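Local coordinates for hypothetical conserved protein (Geobacillus kaustophilus, PDB 2QYH) that is of unknown function but belongs to the haloacid dehalogenase-like hydrolases and is probably a magnesium-dependent phosphatase, at residues 108-114 with 131-137; 118-123 with 147-151. One frame throughout, in Å; residues are numbered along the deposited sequence.

Overall arrangement
Past the first part of the eight-stranded mixed sheet, the chain enters a five-stranded antiparallel sheet, which probably forms the cap domain, as in Cof-type members of the haloacid dehalogenase family. After strand 101-104 comes its neighbour 109-111, an outermost strand of that sheet within the chain, and then helix 117-124. The loop 131-137 returns to strand 109-111 and closes contact 1; after helix 137-140, strand 145-148 re-enters the sheet, and its end with the residues that follow, 147-151, meets the helix, closing contact 2. The two closures cross, since their segments alternate along the chain. Ile119 of contact 2 packs on both Ala111 and Pro131 of contact 1, tying strand, loop and helix together.

Contact 1 of 2, residues 108-114 with 131-137; sequences KMRASIG and PPVDPLY
Ala111 and Val133 form a single parallel beta bridge, by which the loop 131-137 lies along strand 109-111 at the border of the five-stranded antiparallel sheet. Two nearly straight bonds hold it: Ala111 N donates to Pro132 O (3.0 Å), and Asp134 N donates to Ala111 O (2.9 Å). The bridge uses the carbonyl before Val133 and the amide after it, so proline, which has no N-H to offer, is tolerated at position 132. Arg110 spreads its long chain along the loop. Its CG stands over the face of the Tyr137 ring, 3.8 Å from the ring centroid, in a CH-pi contact. A bend at chi2 (-64°) then turns the chain so that the guanidinium lies with one face against the Pro132 ring, while NH1 donates to Met109 O. Small Ala111 and compact Pro131 leave their beta carbons 4.2 Å apart, CB to CB, and both pack on Ile119 of helix 117-124. Tyr137 OH accepts a bond from Lys108 NZ, but it is also tied to Asp105 and Lys141, so the phenol sits in a polar cluster that fixes the far end of its ring. In the second shell, a type I turn from Asp134 to Tyr137 brings that ring back to the strand. Tyr137 N to Asp134 O closes the turn, and the Asp134 side chain adds an Asx turn over its start, OD1 accepting from Leu136 N at 3.0 Å.

Contact 2 of 2, residues 118-123 with 147-151; sequences HIHVSM and LLFCR
Ile119 rests on the face of Phe149, its CG1 almost exactly over the middle of the ring, 3.8 Å from the centroid and 4° off the normal. This CH-pi contact is the heart of a helix-on-sheet interface, in which helix 117-124 lies against the five-stranded antiparallel sheet near the end of strand 145-148. A flat aromatic suits the place, because it offers a broad face to the branched Ile119 and a rim to Ser122 and Met123. Val102 and Ser174 of the neighbouring strands also touch the Phe149 side chain. Further along the helix, the selenium of selenomethionine Met123 and Leu147 meet tip to tip, SE to CD1 at 3.7 Å; the long, unbranched side chain of Met123 is able to span from helix to strand. Ser122 is polar yet buried. With chi1 at 69°, its OG turns back to donate to His118 O (2.8 Å), a carbonyl that also accepts from Ser122 N, and so the hydroxyl can lie in the plane of the Phe149 ring at its edge. An alanine in place of Phe149 would probably open a gap beneath Ile119 and leave Met123 and Ser122 without the rim they pack on. The other end is looser and nearer solvent. His118 CE1 and Arg151 NH2 are 3.9 Å apart, imidazole and guanidinium planes nearly perpendicular, with no hydrogen bond between them. No hydrogen bond joins segments 118-123 and 147-151, which implies that shape and apolar burial hold them together, while the buried serine hydroxyl is satisfied within its own helix.

Contact 1 of 2, residues 108-114 with 131-137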
loop_
_atom_site.group_PDB
_atom_site.type_symbol
_atom_site.label_atom_id
_atom_site.label_comp_id
_atom_site.label_asym_id
_atom_site.label_seq_id
_atom_site.Cartn_x
_atom_site.Cartn_y
_atom_site.Cartn_z
ATOM N N LYS D 108 -8.899 -7.501 6.877
ATOM C CA LYS D 108 -7.997 -8.604 6.618
ATOM C C LYS D 108 -8.542 -9.753 5.789
ATOM O O LYS D 108 -9.654 -9.717 5.261
ATOM C CB LYS D 108 -7.464 -9.151 7.947
ATOM C CG LYS D 108 -8.537 -9.780 8.818
ATOM C CD LYS D 108 -7.970 -10.283 10.125
ATOM C CE LYS D 108 -7.775 -9.161 11.121
ATOM N NZ LYS D 108 -9.083 -8.620 11.563
HETATM N N MSE D 109 -7.735 -10.800 5.733
HETATM C CA MSE D 109 -8.021 -11.975 4.948
HETATM C C MSE D 109 -7.618 -13.235 5.735
HETATM O O MSE D 109 -6.611 -13.231 6.448
HETATM C CB MSE D 109 -7.199 -11.837 3.682
HETATM C CG MSE D 109 -7.592 -12.669 2.529
HETATM SE SE MSE D 109 -6.377 -12.187 1.132
HETATM C CE MSE D 109 -7.659 -11.748 -0.221
ATOM N N ARG D 110 -8.405 -14.302 5.602
ATOM C CA ARG D 110 -8.123 -15.559 6.297
ATOM C C ARG D 110 -8.366 -16.793 5.428
ATOM O O ARG D 110 -9.316 -16.846 4.644
ATOM C CB ARG D 110 -8.966 -15.663 7.573
ATOM C CG ARG D 110 -8.577 -14.679 8.656
ATOM C CD ARG D 110 -7.168 -14.953 9.155
ATOM N NE ARG D 110 -6.748 -14.025 10.205
ATOM C CZ ARG D 110 -6.023 -12.929 9.999
ATOM N NH1 ARG D 110 -5.627 -12.607 8.771
ATOM N NH2 ARG D 110 -5.682 -12.158 11.026
ATOM N N ALA D 111 -7.494 -17.786 5.582
ATOM C CA ALA D 111 -7.590 -19.032 4.828
ATOM C C ALA D 111 -8.165 -20.154 5.692
ATOM O O ALA D 111 -7.890 -20.228 6.894
ATOM C CB ALA D 111 -6.220 -19.429 4.312
ATOM N N SER D 112 -8.964 -21.022 5.073
ATOM C CA SER D 112 -9.587 -22.142 5.779
ATOM C C SER D 112 -8.609 -23.294 6.030
ATOM O O SER D 112 -8.777 -24.055 6.977
ATOM C CB SER D 112 -10.803 -22.652 4.994
ATOM O OG SER D 112 -10.449 -23.079 3.687
ATOM N N ILE D 113 -7.589 -23.406 5.183
ATOM C CA ILE D 113 -6.574 -24.454 5.300
ATOM C C ILE D 113 -5.174 -23.830 5.275
ATOM O O ILE D 113 -4.913 -22.922 4.482
ATOM C CB ILE D 113 -6.674 -25.462 4.127
ATOM C CG1 ILE D 113 -8.075 -26.076 4.081
ATOM C CG2 ILE D 113 -5.624 -26.548 4.279
ATOM C CD1 ILE D 113 -8.300 -27.031 2.921
ATOM N N GLY D 114 -4.282 -24.325 6.131
ATOM C CA GLY D 114 -2.923 -23.810 6.185
ATOM C C GLY D 114 -1.929 -24.455 5.225
ATOM O O GLY D 114 -2.080 -25.617 4.848
ATOM N N PRO D 131 -2.467 -16.213 3.465
ATOM C CA PRO D 131 -3.186 -15.613 4.586
ATOM C C PRO D 131 -3.089 -16.429 5.871
ATOM O O PRO D 131 -2.881 -17.649 5.836
ATOM C CB PRO D 131 -4.616 -15.513 4.050
ATOM C CG PRO D 131 -4.388 -15.223 2.593
ATOM C CD PRO D 131 -3.358 -16.314 2.296
ATOM N N PRO D 132 -3.208 -15.762 7.029
ATOM C CA PRO D 132 -3.131 -16.513 8.283
ATOM C C PRO D 132 -4.284 -17.511 8.257
ATOM O O PRO D 132 -5.278 -17.280 7.569
ATOM C CB PRO D 132 -3.325 -15.435 9.346
ATOM C CG PRO D 132 -2.759 -14.203 8.689
ATOM C CD PRO D 132 -3.300 -14.310 7.283
ATOM N N VAL D 133 -4.165 -18.607 9.000
ATOM C CA VAL D 133 -5.213 -19.623 9.005
ATOM C C VAL D 133 -6.285 -19.431 10.078
ATOM O O VAL D 133 -5.978 -19.139 11.233
ATOM C CB VAL D 133 -4.611 -21.038 9.167
ATOM C CG1 VAL D 133 -5.689 -22.099 8.956
ATOM C CG2 VAL D 133 -3.478 -21.229 8.182
ATOM N N ASP D 134 -7.543 -19.592 9.676
ATOM C CA ASP D 134 -8.685 -19.470 10.585
ATOM C C ASP D 134 -9.955 -19.980 9.903
ATOM O O ASP D 134 -10.731 -19.203 9.350
ATOM C CB ASP D 134 -8.900 -18.023 11.014
ATOM C CG ASP D 134 -10.040 -17.883 11.997
ATOM O OD1 ASP D 134 -10.796 -18.864 12.182
ATOM O OD2 ASP D 134 -10.187 -16.795 12.586
ATOM N N PRO D 135 -10.188 -21.299 9.956
ATOM C CA PRO D 135 -11.344 -21.967 9.353
ATOM C C PRO D 135 -12.728 -21.446 9.737
ATOM O O PRO D 135 -13.709 -21.728 9.047
ATOM C CB PRO D 135 -11.147 -23.422 9.770
ATOM C CG PRO D 135 -9.665 -23.547 9.858
ATOM C CD PRO D 135 -9.308 -22.288 10.600
ATOM N N LEU D 136 -12.818 -20.688 10.821
ATOM C CA LEU D 136 -14.116 -20.187 11.253
ATOM C C LEU D 136 -14.212 -18.672 11.333
ATOM O O LEU D 136 -15.046 -18.145 12.067
ATOM C CB LEU D 136 -14.469 -20.786 12.617
ATOM C CG LEU D 136 -14.513 -22.317 12.690
ATOM C CD1 LEU D 136 -14.790 -22.748 14.118
ATOM C CD2 LEU D 136 -15.582 -22.852 11.742
ATOM N N TYR D 137 -13.377 -17.974 10.567
ATOM C CA TYR D 137 -13.366 -16.514 10.581
ATOM C C TYR D 137 -14.704 -15.895 10.181
ATOM O O TYR D 137 -15.120 -14.879 10.738
ATOM C CB TYR D 137 -12.254 -15.998 9.664
ATOM C CG TYR D 137 -12.023 -14.509 9.768
ATOM C CD1 TYR D 137 -12.544 -13.632 8.819
ATOM C CD2 TYR D 137 -11.307 -13.974 10.833
ATOM C CE1 TYR D 137 -12.354 -12.256 8.928
ATOM C CE2 TYR D 137 -11.110 -12.603 10.955
ATOM C CZ TYR D 137 -11.638 -11.745 10.001
ATOM O OH TYR D 137 -11.453 -10.383 10.127
#

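Contact 2 of 2, residues 118-123 with 147-151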
loop_
_atom_site.group_PDB
_atom_site.type_symbol
_atom_site.label_atom_id
_atom_site.label_comp_id
_atom_site.label_asym_id
_atom_site.label_seq_id
_atom_site.Cartn_x
_atom_site.Cartn_y
_atom_site.Cartn_z
ATOM N N HIS D 118 -2.323 -24.233 -3.466
ATOM C CA HIS D 118 -3.058 -23.391 -4.447
ATOM C C HIS D 118 -3.185 -21.963 -3.938
ATOM O O HIS D 118 -3.259 -21.004 -4.717
ATOM C CB HIS D 118 -4.464 -23.907 -4.768
ATOM C CG HIS D 118 -4.483 -25.110 -5.656
ATOM N ND1 HIS D 118 -3.422 -25.470 -6.464
ATOM C CD2 HIS D 118 -5.449 -26.032 -5.875
ATOM C CE1 HIS D 118 -3.734 -26.561 -7.139
ATOM N NE2 HIS D 118 -4.957 -26.923 -6.800
ATOM N N ILE D 119 -3.246 -21.835 -2.620
ATOM C CA ILE D 119 -3.337 -20.533 -2.004
ATOM C C ILE D 119 -2.016 -19.816 -2.254
ATOM O O ILE D 119 -2.019 -18.696 -2.756
ATOM C CB ILE D 119 -3.618 -20.652 -0.496
ATOM C CG1 ILE D 119 -4.992 -21.301 -0.281
ATOM C CG2 ILE D 119 -3.558 -19.276 0.158
ATOM C CD1 ILE D 119 -5.515 -21.213 1.142
ATOM N N HIS D 120 -0.895 -20.471 -1.939
ATOM C CA HIS D 120 0.433 -19.882 -2.137
ATOM C C HIS D 120 0.584 -19.303 -3.545
ATOM O O HIS D 120 0.841 -18.114 -3.710
ATOM C CB HIS D 120 1.556 -20.918 -1.905
ATOM C CG HIS D 120 1.781 -21.290 -0.466
ATOM N ND1 HIS D 120 2.357 -20.436 0.451
ATOM C CD2 HIS D 120 1.535 -22.444 0.201
ATOM C CE1 HIS D 120 2.454 -21.047 1.621
ATOM N NE2 HIS D 120 1.963 -22.266 1.495
ATOM N N VAL D 121 0.401 -20.144 -4.554
ATOM C CA VAL D 121 0.554 -19.742 -5.948
ATOM C C VAL D 121 -0.371 -18.640 -6.451
ATOM O O VAL D 121 0.094 -17.608 -6.961
ATOM C CB VAL D 121 0.400 -20.964 -6.873
ATOM C CG1 VAL D 121 0.231 -20.531 -8.310
ATOM C CG2 VAL D 121 1.619 -21.851 -6.735
ATOM N N SER D 122 -1.676 -18.860 -6.332
ATOM C CA SER D 122 -2.645 -17.880 -6.803
ATOM C C SER D 122 -2.515 -16.554 -6.061
ATOM O O SER D 122 -2.735 -15.489 -6.635
ATOM C CB SER D 122 -4.063 -18.417 -6.633
ATOM O OG SER D 122 -4.395 -18.508 -5.259
HETATM N N MSE D 123 -2.160 -16.621 -4.782
HETATM C CA MSE D 123 -2.010 -15.419 -3.966
HETATM C C MSE D 123 -0.676 -14.690 -4.159
HETATM O O MSE D 123 -0.594 -13.471 -4.000
HETATM C CB MSE D 123 -2.182 -15.761 -2.488
HETATM C CG MSE D 123 -3.541 -16.324 -2.131
HETATM SE SE MSE D 123 -5.016 -15.060 -2.213
HETATM C CE MSE D 123 -4.063 -13.398 -2.380
ATOM N N LEU D 147 -12.720 -16.531 -1.517
ATOM C CA LEU D 147 -11.957 -17.148 -2.585
ATOM C C LEU D 147 -12.059 -18.657 -2.462
ATOM O O LEU D 147 -11.852 -19.216 -1.382
ATOM C CB LEU D 147 -10.494 -16.723 -2.497
ATOM C CG LEU D 147 -10.166 -15.264 -2.814
ATOM C CD1 LEU D 147 -8.757 -14.952 -2.354
ATOM C CD2 LEU D 147 -10.313 -15.011 -4.312
ATOM N N LEU D 148 -12.401 -19.308 -3.569
ATOM C CA LEU D 148 -12.508 -20.760 -3.601
ATOM C C LEU D 148 -11.336 -21.255 -4.416
ATOM O O LEU D 148 -11.105 -20.779 -5.531
ATOM C CB LEU D 148 -13.809 -21.199 -4.273
ATOM C CG LEU D 148 -13.988 -22.711 -4.449
ATOM C CD1 LEU D 148 -14.066 -23.385 -3.088
ATOM C CD2 LEU D 148 -15.248 -22.982 -5.238
ATOM N N PHE D 149 -10.586 -22.200 -3.867
ATOM C CA PHE D 149 -9.443 -22.716 -4.588
ATOM C C PHE D 149 -9.688 -24.096 -5.174
ATOM O O PHE D 149 -9.675 -25.107 -4.469
ATOM C CB PHE D 149 -8.214 -22.710 -3.687
ATOM C CG PHE D 149 -7.844 -21.341 -3.204
ATOM C CD1 PHE D 149 -8.500 -20.773 -2.119
ATOM C CD2 PHE D 149 -6.876 -20.593 -3.871
ATOM C CE1 PHE D 149 -8.203 -19.480 -1.705
ATOM C CE2 PHE D 149 -6.573 -19.301 -3.466
ATOM C CZ PHE D 149 -7.238 -18.741 -2.380
ATOM N N CYS D 150 -9.930 -24.104 -6.482
ATOM C CA CYS D 150 -10.180 -25.312 -7.243
ATOM C C CYS D 150 -10.015 -24.921 -8.703
ATOM O O CYS D 150 -10.041 -23.730 -9.040
ATOM C CB CYS D 150 -11.605 -25.822 -7.006
ATOM S SG CYS D 150 -12.878 -24.928 -7.924
ATOM N N ARG D 151 -9.853 -25.921 -9.567
ATOM C CA ARG D 151 -9.680 -25.682 -10.994
ATOM C C ARG D 151 -11.031 -25.569 -11.695
ATOM O O ARG D 151 -12.060 -25.969 -11.149
ATOM C CB ARG D 151 -8.840 -26.804 -11.611
ATOM C CG ARG D 151 -7.417 -26.854 -11.075
ATOM C CD ARG D 151 -6.672 -28.101 -11.524
ATOM N NE ARG D 151 -5.311 -28.144 -10.995
ATOM C CZ ARG D 151 -4.321 -27.361 -11.416
ATOM N NH1 ARG D 151 -4.536 -26.473 -12.382
ATOM N NH2 ARG D 151 -3.115 -27.462 -10.866
#